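Local coordinates for tuber agglutinin (Colocasia esculenta, PDB 5D5G), which binds mannose as a bulb-type lectin, agglutinates rabbit erythrocytes and acts as an insecticide against cotton aphids and other hemipteran insects, at residues G9-R14 / D50-L55; L18-F23 / V87-R92. All coordinates share one frame; numbering follows the deposited sequence.

Interaction 1 of 2, residues G9-R14 / D50-L55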
ATOM      1  N   GLY A   9       5.860   7.736  -9.153  1.00 17.63           N
ATOM      2  CA  GLY A   9       6.016   7.599 -10.589  1.00 16.85           C
ATOM      3  C   GLY A   9       4.662   7.651 -11.283  1.00 33.42           C
ATOM      4  O   GLY A   9       4.579   7.819 -12.505  1.00 35.99           O
ATOM      5  N   GLN A  10       3.599   7.504 -10.493  1.00 25.63           N
ATOM      6  CA  GLN A  10       2.231   7.522 -11.002  1.00 20.59           C
ATOM      7  C   GLN A  10       1.569   8.841 -10.653  1.00 23.70           C
ATOM      8  O   GLN A  10       2.002   9.519  -9.723  1.00 22.98           O
ATOM      9  CB  GLN A  10       1.411   6.378 -10.391  1.00 13.04           C
ATOM     10  CG  GLN A  10       1.825   4.971 -10.823  1.00 13.93           C
ATOM     11  CD  GLN A  10       0.946   3.892 -10.216  1.00  8.62           C
ATOM     12  OE1 GLN A  10       0.377   4.064  -9.124  1.00  6.61           O
ATOM     13  NE2 GLN A  10       0.833   2.770 -10.916  1.00  6.58           N
ATOM     14  N   THR A  11       0.496   9.189 -11.364  1.00 12.80           N
ATOM     15  CA  THR A  11      -0.162  10.473 -11.126  1.00 19.29           C
ATOM     16  C   THR A  11      -1.683  10.398 -10.898  1.00 16.59           C
ATOM     17  O   THR A  11      -2.395   9.675 -11.588  1.00 12.24           O
ATOM     18  CB  THR A  11       0.131  11.458 -12.272  1.00 22.21           C
ATOM     19  OG1 THR A  11       1.495  11.315 -12.696  1.00 24.37           O
ATOM     20  CG2 THR A  11      -0.099  12.869 -11.807  1.00 20.24           C
ATOM     21  N   LEU A  12      -2.161  11.137  -9.903  1.00 16.18           N
ATOM     22  CA  LEU A  12      -3.590  11.293  -9.667  1.00 17.74           C
ATOM     23  C   LEU A  12      -4.068  12.558 -10.395  1.00 21.94           C
ATOM     24  O   LEU A  12      -4.067  13.660  -9.827  1.00 19.38           O
ATOM     25  CB  LEU A  12      -3.870  11.413  -8.172  1.00 13.44           C
ATOM     26  CG  LEU A  12      -5.307  11.749  -7.790  1.00 16.97           C
ATOM     27  CD1 LEU A  12      -6.221  10.576  -8.074  1.00 13.60           C
ATOM     28  CD2 LEU A  12      -5.372  12.177  -6.335  1.00 17.89           C
ATOM     29  N   ASP A  13      -4.470  12.382 -11.654  1.00 19.69           N
ATOM     30  CA  ASP A  13      -4.782  13.494 -12.563  1.00 18.23           C
ATOM     31  C   ASP A  13      -5.906  14.397 -12.068  1.00 24.43           C
ATOM     32  O   ASP A  13      -6.564  14.097 -11.070  1.00 21.67           O
ATOM     33  CB  ASP A  13      -5.123  12.961 -13.959  1.00 19.08           C
ATOM     34  CG  ASP A  13      -4.719  13.924 -15.070  1.00 24.48           C
ATOM     35  OD1 ASP A  13      -4.466  15.109 -14.759  1.00 24.62           O
ATOM     36  OD2 ASP A  13      -4.658  13.506 -16.249  1.00 30.47           O
ATOM     37  N   ARG A  14      -6.106  15.508 -12.778  1.00 21.38           N
ATOM     38  CA  ARG A  14      -7.207  16.439 -12.525  1.00 23.82           C
ATOM     39  C   ARG A  14      -8.532  15.693 -12.279  1.00 18.12           C
ATOM     40  O   ARG A  14      -8.859  14.756 -13.002  1.00 18.73           O
ATOM     41  CB  ARG A  14      -7.327  17.408 -13.707  1.00 18.51           C
ATOM     42  CG  ARG A  14      -7.470  16.706 -15.059  0.50 18.94           C
ATOM     43  CD  ARG A  14      -6.764  17.440 -16.191  0.50 20.87           C
ATOM     44  NE  ARG A  14      -7.459  17.267 -17.468  0.50 23.52           N
ATOM     45  CZ  ARG A  14      -7.217  16.291 -18.338  0.50 23.05           C
ATOM     46  NH1 ARG A  14      -6.288  15.379 -18.085  0.50 17.13           N
ATOM     47  NH2 ARG A  14      -7.907  16.226 -19.470  0.50 23.52           N
ATOM     48  N   ASP A  50      -5.583  22.475 -14.000  1.00 34.80           N
ATOM     49  CA  ASP A  50      -5.087  21.305 -14.722  1.00 35.69           C
ATOM     50  C   ASP A  50      -4.056  20.580 -13.869  1.00 28.48           C
ATOM     51  O   ASP A  50      -3.138  19.946 -14.388  1.00 31.73           O
ATOM     52  CB  ASP A  50      -4.511  21.687 -16.093  1.00 37.41           C
ATOM     53  CG  ASP A  50      -5.496  22.477 -16.946  1.00 38.29           C
ATOM     54  OD1 ASP A  50      -6.239  23.309 -16.379  1.00 36.30           O
ATOM     55  OD2 ASP A  50      -5.524  22.270 -18.180  1.00 30.98           O
ATOM     56  N   CYS A  51      -4.243  20.672 -12.554  1.00 25.83           N
ATOM     57  CA  CYS A  51      -3.278  20.175 -11.576  1.00 32.41           C
ATOM     58  C   CYS A  51      -3.173  18.647 -11.518  1.00 34.96           C
ATOM     59  O   CYS A  51      -4.062  17.915 -11.991  1.00 27.29           O
ATOM     60  CB  CYS A  51      -3.596  20.718 -10.176  1.00 30.49           C
ATOM     61  SG  CYS A  51      -4.177  22.435 -10.128  1.00 43.77           S
ATOM     62  N   LYS A  52      -2.078  18.189 -10.913  1.00 25.86           N
ATOM     63  CA  LYS A  52      -1.742  16.778 -10.843  1.00 25.90           C
ATOM     64  C   LYS A  52      -1.156  16.476  -9.482  1.00 27.58           C
ATOM     65  O   LYS A  52      -0.432  17.306  -8.922  1.00 19.13           O
ATOM     66  CB  LYS A  52      -0.677  16.450 -11.885  1.00 24.87           C
ATOM     67  CG  LYS A  52      -1.104  16.638 -13.317  1.00 25.87           C
ATOM     68  CD  LYS A  52      -0.001  16.219 -14.278  1.00 23.91           C
ATOM     69  CE  LYS A  52      -0.538  16.132 -15.699  1.00 34.47           C
ATOM     70  NZ  LYS A  52      -2.015  16.397 -15.758  1.00 39.02           N
ATOM     71  N   LEU A  53      -1.452  15.290  -8.955  1.00 29.86           N
ATOM     72  CA  LEU A  53      -0.772  14.819  -7.753  1.00 18.34           C
ATOM     73  C   LEU A  53       0.152  13.671  -8.074  1.00 16.71           C
ATOM     74  O   LEU A  53      -0.246  12.704  -8.717  1.00 18.93           O
ATOM     75  CB  LEU A  53      -1.742  14.405  -6.655  1.00 19.17           C
ATOM     76  CG  LEU A  53      -0.942  14.254  -5.369  1.00 14.17           C
ATOM     77  CD1 LEU A  53      -0.148  15.517  -5.151  1.00 12.91           C
ATOM     78  CD2 LEU A  53      -1.816  13.974  -4.165  1.00 14.81           C
ATOM     79  N   THR A  54       1.387  13.790  -7.603  1.00 18.58           N
ATOM     80  CA  THR A  54       2.454  12.875  -7.961  1.00 12.40           C
ATOM     81  C   THR A  54       3.123  12.386  -6.694  1.00 10.61           C
ATOM     82  O   THR A  54       2.859  12.905  -5.605  1.00 13.06           O
ATOM     83  CB  THR A  54       3.509  13.631  -8.750  1.00 10.80           C
ATOM     84  OG1 THR A  54       3.704  14.910  -8.126  1.00 14.18           O
ATOM     85  CG2 THR A  54       3.045  13.846 -10.188  1.00 17.81           C
ATOM     86  N   LEU A  55       4.015  11.409  -6.840  1.00  8.87           N
ATOM     87  CA  LEU A  55       4.774  10.901  -5.699  1.00 13.99           C
ATOM     88  C   LEU A  55       6.247  10.794  -6.054  1.00 15.19           C
ATOM     89  O   LEU A  55       6.615  10.114  -7.015  1.00 16.83           O
ATOM     90  CB  LEU A  55       4.227   9.543  -5.243  1.00 18.23           C
ATOM     91  CG  LEU A  55       4.803   8.913  -3.971  1.00 10.23           C
ATOM     92  CD1 LEU A  55       4.634   9.860  -2.795  1.00  9.70           C
ATOM     93  CD2 LEU A  55       4.114   7.568  -3.685  1.00 10.65           C
TER
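An outer strand of one of the small antiparallel sheets of the bulb-type lectin domain is joined to its neighbour here, Leu12 of the short strand 11-12 pairing with Leu53 of strand 52-55. The two exchange both backbone bonds of an antiparallel hydrogen-bonded pair: Leu12 N lies 2.7 Å from Leu53 O, and Leu53 N gives the longer return bond to Leu12 O at 3.2 Å. Their side chains leave on the same face, Leu12 CB to Leu53 CB 4.0 Å; in each CG stands opposite the backbone N, and both reach Met27 and Leu33 of the adjoining sheet. On the other face Thr11 CG2, anti to its own N, comes within 3.1 Å of Leu53 O and touches Lys52 CB and Thr54 CG2, while Thr54 OG1 is bonded to Val62 O. Further along, a weak bond joins Gly9 N to Leu55 O (3.3 Å).

At the opposite end Asp13 OD1 accepts two donors from opposite faces of its carboxylate plane. Lys52 NZ makes a salt bridge to Asp13 OD1 at 2.9 Å, 40° out of that plane; the lysine chain, straight through its middle torsions, turns at an almost eclipsed, doubtful last bond (chi4 -4°). Arg14 N meets Asp13 OD1 at 2.6 Å on the anti side, tilted well out of plane, and Arg14 NH1 adds a weak salt bridge to OD2. The carboxylate is probably restrained in rotation. Cys51, just before Lys52, is disulfide-bonded to Cys31, probably part of a mannose site. An outer strand paired antiparallel, its leucine turned to the core between sheets, fits the bulb-lectin beta-prism.

Interaction 2 of 2, residues L18-F23 / V87-R92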
ATOM      1  N   LEU A  18      -8.928   8.793  -5.259  1.00  5.09           N
ATOM      2  CA  LEU A  18      -8.473   7.575  -4.584  1.00 15.50           C
ATOM      3  C   LEU A  18      -9.497   7.412  -3.479  1.00 13.13           C
ATOM      4  O   LEU A  18      -9.860   8.409  -2.846  1.00 12.87           O
ATOM      5  CB  LEU A  18      -7.095   7.762  -3.954  1.00 12.04           C
ATOM      6  CG  LEU A  18      -5.813   7.972  -4.758  1.00 14.39           C
ATOM      7  CD1 LEU A  18      -4.622   7.899  -3.813  0.30  7.55           C
ATOM      8  CD2 LEU A  18      -5.643   6.981  -5.907  1.00  7.16           C
ATOM      9  N   LYS A  19      -9.985   6.192  -3.232  1.00 13.36           N
ATOM     10  CA  LYS A  19     -11.127   6.036  -2.335  1.00  5.88           C
ATOM     11  C   LYS A  19     -11.101   4.718  -1.570  1.00  7.05           C
ATOM     12  O   LYS A  19     -10.750   3.682  -2.133  1.00  7.71           O
ATOM     13  CB  LYS A  19     -12.429   6.126  -3.145  0.30  5.67           C
ATOM     14  CG  LYS A  19     -13.704   5.925  -2.341  0.10  7.60           C
ATOM     15  CD  LYS A  19     -14.909   5.650  -3.238  0.50  5.84           C
ATOM     16  CE  LYS A  19     -16.155   5.452  -2.394  0.50  2.66           C
ATOM     17  NZ  LYS A  19     -15.857   4.521  -1.267  0.50  8.46           N
ATOM     18  N   ASN A  20     -11.509   4.760  -0.305  1.00  6.78           N
ATOM     19  CA  ASN A  20     -11.591   3.568   0.539  1.00 13.31           C
ATOM     20  C   ASN A  20     -12.701   3.749   1.566  1.00 16.18           C
ATOM     21  O   ASN A  20     -12.588   4.594   2.459  1.00 16.10           O
ATOM     22  CB  ASN A  20     -10.243   3.322   1.246  1.00 16.94           C
ATOM     23  CG  ASN A  20     -10.200   1.996   2.019  1.00 24.42           C
ATOM     24  OD1 ASN A  20     -11.202   1.270   2.103  1.00 20.10           O
ATOM     25  ND2 ASN A  20      -9.023   1.669   2.571  1.00 14.25           N
ATOM     26  N   GLY A  21     -13.769   2.958   1.443  1.00 17.79           N
ATOM     27  CA  GLY A  21     -14.917   3.121   2.315  1.00 13.42           C
ATOM     28  C   GLY A  21     -15.450   4.525   2.138  1.00  7.84           C
ATOM     29  O   GLY A  21     -15.454   5.030   1.026  1.00 12.57           O
ATOM     30  N   ASP A  22     -15.855   5.167   3.229  1.00 11.63           N
ATOM     31  CA  ASP A  22     -16.468   6.498   3.167  1.00 10.04           C
ATOM     32  C   ASP A  22     -15.526   7.689   2.945  1.00 22.75           C
ATOM     33  O   ASP A  22     -15.951   8.850   3.055  1.00 19.29           O
ATOM     34  CB  ASP A  22     -17.294   6.757   4.426  1.00 18.61           C
ATOM     35  CG  ASP A  22     -18.676   6.156   4.334  1.00 18.64           C
ATOM     36  OD1 ASP A  22     -19.002   5.627   3.249  1.00  8.30           O
ATOM     37  OD2 ASP A  22     -19.432   6.211   5.332  1.00 22.44           O
ATOM     38  N   PHE A  23     -14.261   7.422   2.637  1.00 18.34           N
ATOM     39  CA  PHE A  23     -13.294   8.511   2.511  1.00 13.64           C
ATOM     40  C   PHE A  23     -12.855   8.708   1.074  1.00 17.11           C
ATOM     41  O   PHE A  23     -12.340   7.776   0.434  1.00 15.67           O
ATOM     42  CB  PHE A  23     -12.096   8.286   3.428  1.00 11.61           C
ATOM     43  CG  PHE A  23     -12.474   8.092   4.865  1.00 10.74           C
ATOM     44  CD1 PHE A  23     -12.779   9.184   5.672  1.00 11.56           C
ATOM     45  CD2 PHE A  23     -12.547   6.811   5.412  1.00 14.75           C
ATOM     46  CE1 PHE A  23     -13.134   9.008   7.003  1.00 11.42           C
ATOM     47  CE2 PHE A  23     -12.893   6.623   6.735  1.00 10.03           C
ATOM     48  CZ  PHE A  23     -13.192   7.723   7.540  1.00  8.00           C
ATOM     49  N   VAL A  87      -4.942   5.514   0.947  1.00 11.37           N
ATOM     50  CA  VAL A  87      -6.065   5.958   1.776  1.00  7.57           C
ATOM     51  C   VAL A  87      -6.416   4.881   2.808  1.00 22.07           C
ATOM     52  O   VAL A  87      -6.976   3.818   2.484  1.00 16.63           O
ATOM     53  CB  VAL A  87      -7.326   6.306   0.942  1.00  9.82           C
ATOM     54  CG1 VAL A  87      -8.258   7.198   1.752  1.00  6.74           C
ATOM     55  CG2 VAL A  87      -6.936   6.994  -0.351  0.20  9.25           C
ATOM     56  N   HIS A  88      -6.080   5.156   4.058  1.00 17.91           N
ATOM     57  CA  HIS A  88      -6.308   4.197   5.111  1.00 15.56           C
ATOM     58  C   HIS A  88      -7.778   4.111   5.447  1.00 18.61           C
ATOM     59  O   HIS A  88      -8.441   5.134   5.579  1.00 15.89           O
ATOM     60  CB  HIS A  88      -5.565   4.616   6.355  1.00 13.11           C
ATOM     61  CG  HIS A  88      -5.602   3.597   7.442  1.00 17.04           C
ATOM     62  ND1 HIS A  88      -4.903   2.410   7.374  1.00 20.57           N
ATOM     63  CD2 HIS A  88      -6.251   3.587   8.627  1.00 23.96           C
ATOM     64  CE1 HIS A  88      -5.116   1.717   8.476  1.00 21.91           C
ATOM     65  NE2 HIS A  88      -5.934   2.408   9.253  1.00 27.09           N
ATOM     66  N   PRO A  89      -8.282   2.886   5.624  1.00 16.29           N
ATOM     67  CA  PRO A  89      -9.696   2.668   5.933  1.00 13.85           C
ATOM     68  C   PRO A  89     -10.136   3.406   7.193  1.00 19.66           C
ATOM     69  O   PRO A  89     -11.333   3.622   7.353  1.00 22.22           O
ATOM     70  CB  PRO A  89      -9.789   1.146   6.121  1.00 15.31           C
ATOM     71  CG  PRO A  89      -8.377   0.677   6.322  1.00 13.94           C
ATOM     72  CD  PRO A  89      -7.541   1.618   5.524  1.00 20.85           C
ATOM     73  N   ASP A  90      -9.213   3.804   8.068  1.00 21.01           N
ATOM     74  CA  ASP A  90      -9.635   4.622   9.208  1.00 20.66           C
ATOM     75  C   ASP A  90      -9.649   6.093   8.825  1.00 18.87           C
ATOM     76  O   ASP A  90      -9.881   6.968   9.657  1.00 15.57           O
ATOM     77  CB  ASP A  90      -8.794   4.383  10.460  1.00 19.28           C
ATOM     78  CG  ASP A  90      -8.969   2.978  11.023  0.40 20.95           C
ATOM     79  OD1 ASP A  90     -10.074   2.653  11.528  0.80 13.00           O
ATOM     80  OD2 ASP A  90      -7.998   2.196  10.963  0.10 18.67           O
ATOM     81  N   GLY A  91      -9.396   6.363   7.553  1.00  9.20           N
ATOM     82  CA  GLY A  91      -9.623   7.702   7.031  1.00 12.11           C
ATOM     83  C   GLY A  91      -8.454   8.667   7.004  1.00 13.53           C
ATOM     84  O   GLY A  91      -8.661   9.866   7.128  1.00  7.92           O
ATOM     85  N   ARG A  92      -7.234   8.166   6.834  1.00 10.70           N
ATOM     86  CA  ARG A  92      -6.096   9.055   6.632  1.00  5.78           C
ATOM     87  C   ARG A  92      -5.454   8.756   5.295  1.00  6.96           C
ATOM     88  O   ARG A  92      -5.519   7.635   4.801  1.00 11.97           O
ATOM     89  CB  ARG A  92      -5.051   8.835   7.704  1.00 14.26           C
ATOM     90  CG  ARG A  92      -5.463   9.158   9.120  1.00 19.00           C
ATOM     91  CD  ARG A  92      -4.378   8.622  10.050  1.00 29.77           C
ATOM     92  NE  ARG A  92      -4.608   8.928  11.461  1.00 38.20           N
ATOM     93  CZ  ARG A  92      -4.923   8.019  12.382  1.00 48.78           C
ATOM     94  NH1 ARG A  92      -5.052   6.741  12.043  1.00 45.38           N
ATOM     95  NH2 ARG A  92      -5.106   8.384  13.648  1.00 47.72           N
TER
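Leu18 meets the second segment first: its CB lies 3.7 Å from Val87 CG2, an apolar contact between strand 16-20 and the last part of 84-88. Asn20 supplies the polar link. With CG opposite the backbone N (chi1 -173°), its amide reaches across so that Asn20 ND2 donates to Val87 O at 3.0 Å, nearly straight at 166° and with the oxygen close to the amide plane. The same Asn20 ND2 lies 3.3 Å from Pro89 CD and is also bonded to a polar side chain of the other protein chain. Asn20 then opens a type II' beta turn through Gly21 and Asp22, which returns the chain at Phe23. The ring of Phe23 lies flat under Gly91: Gly91 CA stands 3.3 Å from the Phe23 ring centroid, 7° off its normal, a CH-pi contact over the face. Having no side chain, Gly91 can lie this close; its positive phi suits the opposing turn, where Gly91 and Arg92 both face His88. The evidence is thus of two hairpin ends meeting: a type II' turn packed against a G1 beta bulge, beside the interface with the other chain.

In the fold
From the N terminus, the chain reaches 9-14, which pairs with 50-55 after 35 intervening residues to close interaction 1. Before that closure it passes 18-23, whose partner 87-92 comes 63 residues later, so the two loops cross rather than nest. Interaction 1 pairs strands inside one sheet, placing strand 11-12 at the edge of the series that continues through 52-55, 61-64 and 70-73. Interaction 2 joins the hairpin of 16-20 and 23-27 to that of 84-88 and 92-103, bringing the other two sheets together. Their centres are about 18 Å apart, on opposite sides of the chain's centre, yet Leu12 CD1 packs 4.2 Å from Leu18 CG and so connects the sheet of interaction 1 to those of interaction 2.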